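Local coordinates for Glucanase/chitosanase (Paenibacillus fukuinensis, PDB 4ZY9), which probably hydrolyses glycosidic bonds in chitosan and glucan as a whole enzyme, and is represented here by one of its chitosan-binding CBM32 modules, at residues A[113-118]-A[131-136]. The protein carries 1 engineered substitution. Residues are numbered along the deposited sequence; the frame is centred on the assembly and turned at random.
Sequences KYVRMH and WEFEVY. Engineered in segment 113-118: M117 (natural residue Val).
The ring of F133 reaches across to the backbone between V115 and M117, a worked example of how two stacked sheets interlock through one large side chain. With CG anti to the backbone N (chi1 -176°), the phenyl group extends from strand 132-136 far enough for its leading atom CZ to lie 3.8 Å from V115 O. The ring edge is turned to R116 C, its CZ 4.1 Å from that carbon. CE2 meets M117 CB at 3.8 Å, obliquely to the ring, while CZ and CE1 both pack against V115 CG1. M117, an engineered selenomethionine in place of the natural Val, touches through CB, whereas the bend at chi2 (-69°) carries SE away from strand 132-136, and the side chain also packs on Y75.

Strands 114-118 and 132-136 belong to the two facing antiparallel sheets of the CBM32 beta-sandwich, their axes 9.3 Å apart at closest approach and running at 137° to each other. Further along, V115 and V135 lie side by side, head to tail, V115 CG2 lying 4.1 Å from V135 CG1, while V135 CG2 turns to V115 CB and CG1. The F133 ring also meets F31 and packs on I50, V63 and L65, which places it deep in the core. R116 points away from strand 132-136, and its NH2 hydrogen-bonds Q78 OE1 on the far side of its own sheet.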
# COMPACT_ATOMS: atom_id res chain seq x y z
N LYS A 113 -7.77 -10.06 4.60
CA LYS A 113 -6.80 -10.83 3.84
C LYS A 113 -6.00 -9.91 2.94
O LYS A 113 -4.82 -10.23 2.62
CB LYS A 113 -7.49 -11.93 3.03
CG LYS A 113 -6.53 -12.81 2.27
CD LYS A 113 -7.22 -13.95 1.57
CE LYS A 113 -6.25 -14.73 0.74
NZ LYS A 113 -6.90 -15.84 -0.01
N TYR A 114 -6.56 -8.82 2.49
CA TYR A 114 -5.89 -7.88 1.60
C TYR A 114 -5.91 -6.47 2.11
O TYR A 114 -6.95 -6.05 2.65
CB TYR A 114 -6.52 -7.90 0.19
CG TYR A 114 -6.67 -9.24 -0.44
CD1 TYR A 114 -5.65 -9.84 -1.15
CD2 TYR A 114 -7.83 -9.98 -0.27
CE1 TYR A 114 -5.78 -11.09 -1.77
CE2 TYR A 114 -7.98 -11.28 -0.87
CZ TYR A 114 -6.98 -11.74 -1.61
OH TYR A 114 -7.11 -13.03 -2.15
N VAL A 115 -4.81 -5.74 1.94
CA VAL A 115 -4.73 -4.37 2.42
C VAL A 115 -4.19 -3.53 1.25
O VAL A 115 -3.15 -3.94 0.66
CB VAL A 115 -3.80 -4.26 3.65
CG1 VAL A 115 -3.76 -2.81 4.13
CG2 VAL A 115 -4.29 -5.18 4.72
N ARG A 116 -4.88 -2.47 0.88
CA ARG A 116 -4.59 -1.69 -0.28
C ARG A 116 -4.31 -0.24 0.05
O ARG A 116 -5.02 0.35 0.87
CB ARG A 116 -5.79 -1.72 -1.23
CG ARG A 116 -5.58 -1.07 -2.60
CD ARG A 116 -6.52 -1.50 -3.73
NE ARG A 116 -7.87 -0.96 -3.54
CZ ARG A 116 -8.76 -0.79 -4.55
NH1 ARG A 116 -8.43 -1.20 -5.76
NH2 ARG A 116 -9.89 -0.22 -4.31
N MSE A 117 -3.36 0.32 -0.63
CA MSE A 117 -3.17 1.80 -0.74
C MSE A 117 -3.69 2.19 -2.09
O MSE A 117 -3.19 1.66 -3.13
CB MSE A 117 -1.71 2.13 -0.63
CG MSE A 117 -1.40 3.63 -0.49
SE MSE A 117 -1.76 4.72 -2.14
CE MSE A 117 -0.58 3.85 -3.40
N HIS A 118 -4.78 2.94 -2.17
CA HIS A 118 -5.37 3.41 -3.41
C HIS A 118 -5.15 4.91 -3.52
O HIS A 118 -5.62 5.65 -2.67
CB HIS A 118 -6.87 3.04 -3.48
CG HIS A 118 -7.50 3.33 -4.75
ND1 HIS A 118 -7.96 4.57 -5.09
CD2 HIS A 118 -7.66 2.56 -5.85
CE1 HIS A 118 -8.40 4.55 -6.34
NE2 HIS A 118 -8.22 3.34 -6.82
N TRP A 131 8.88 2.67 -0.97
CA TRP A 131 9.92 1.82 -0.50
C TRP A 131 9.41 0.64 0.27
O TRP A 131 9.92 -0.48 0.15
CB TRP A 131 10.97 2.63 0.37
CG TRP A 131 11.60 3.81 -0.24
CD1 TRP A 131 11.34 5.07 0.13
CD2 TRP A 131 12.64 3.85 -1.26
NE1 TRP A 131 12.14 5.92 -0.61
CE2 TRP A 131 12.89 5.19 -1.51
CE3 TRP A 131 13.31 2.87 -2.02
CZ2 TRP A 131 13.90 5.57 -2.41
CZ3 TRP A 131 14.24 3.32 -2.93
CH2 TRP A 131 14.46 4.64 -3.15
N GLU A 132 8.50 0.95 1.20
CA GLU A 132 8.06 0.01 2.14
C GLU A 132 6.55 0.22 2.46
O GLU A 132 6.09 1.36 2.55
CB GLU A 132 8.82 -0.00 3.46
CG GLU A 132 10.30 -0.21 3.26
CD GLU A 132 11.16 0.03 4.54
OE1 GLU A 132 11.31 1.19 4.90
OE2 GLU A 132 11.58 -0.94 5.12
N PHE A 133 5.81 -0.86 2.63
CA PHE A 133 4.39 -0.86 3.06
C PHE A 133 4.27 -1.98 4.06
O PHE A 133 4.49 -3.15 3.68
CB PHE A 133 3.57 -1.11 1.76
CG PHE A 133 2.10 -1.06 1.85
CD1 PHE A 133 1.34 -1.38 3.01
CD2 PHE A 133 1.33 -0.86 0.67
CE1 PHE A 133 -0.06 -1.46 2.97
CE2 PHE A 133 -0.05 -0.99 0.67
CZ PHE A 133 -0.75 -1.25 1.82
N GLU A 134 4.02 -1.60 5.30
CA GLU A 134 3.95 -2.57 6.43
C GLU A 134 2.54 -2.59 6.93
O GLU A 134 1.88 -1.57 6.93
CB GLU A 134 4.91 -2.15 7.50
CG GLU A 134 6.37 -2.00 7.02
CD GLU A 134 7.35 -1.33 7.95
OE1 GLU A 134 6.96 -0.94 9.03
OE2 GLU A 134 8.54 -1.11 7.51
N VAL A 135 2.15 -3.71 7.49
CA VAL A 135 0.82 -3.93 8.05
C VAL A 135 0.93 -4.59 9.40
O VAL A 135 1.66 -5.55 9.58
CB VAL A 135 -0.02 -4.85 7.07
CG1 VAL A 135 -1.41 -5.08 7.67
CG2 VAL A 135 -0.19 -4.24 5.75
N TYR A 136 0.23 -4.05 10.39
CA TYR A 136 0.28 -4.55 11.75
C TYR A 136 -1.10 -4.80 12.30
O TYR A 136 -2.08 -4.22 11.82
CB TYR A 136 1.03 -3.59 12.73
CG TYR A 136 2.41 -3.21 12.22
CD1 TYR A 136 2.69 -2.19 11.31
CD2 TYR A 136 3.53 -3.92 12.71
CE1 TYR A 136 4.00 -1.96 10.91
CE2 TYR A 136 4.81 -3.64 12.30
CZ TYR A 136 4.95 -2.71 11.41
OH TYR A 136 6.32 -2.54 11.02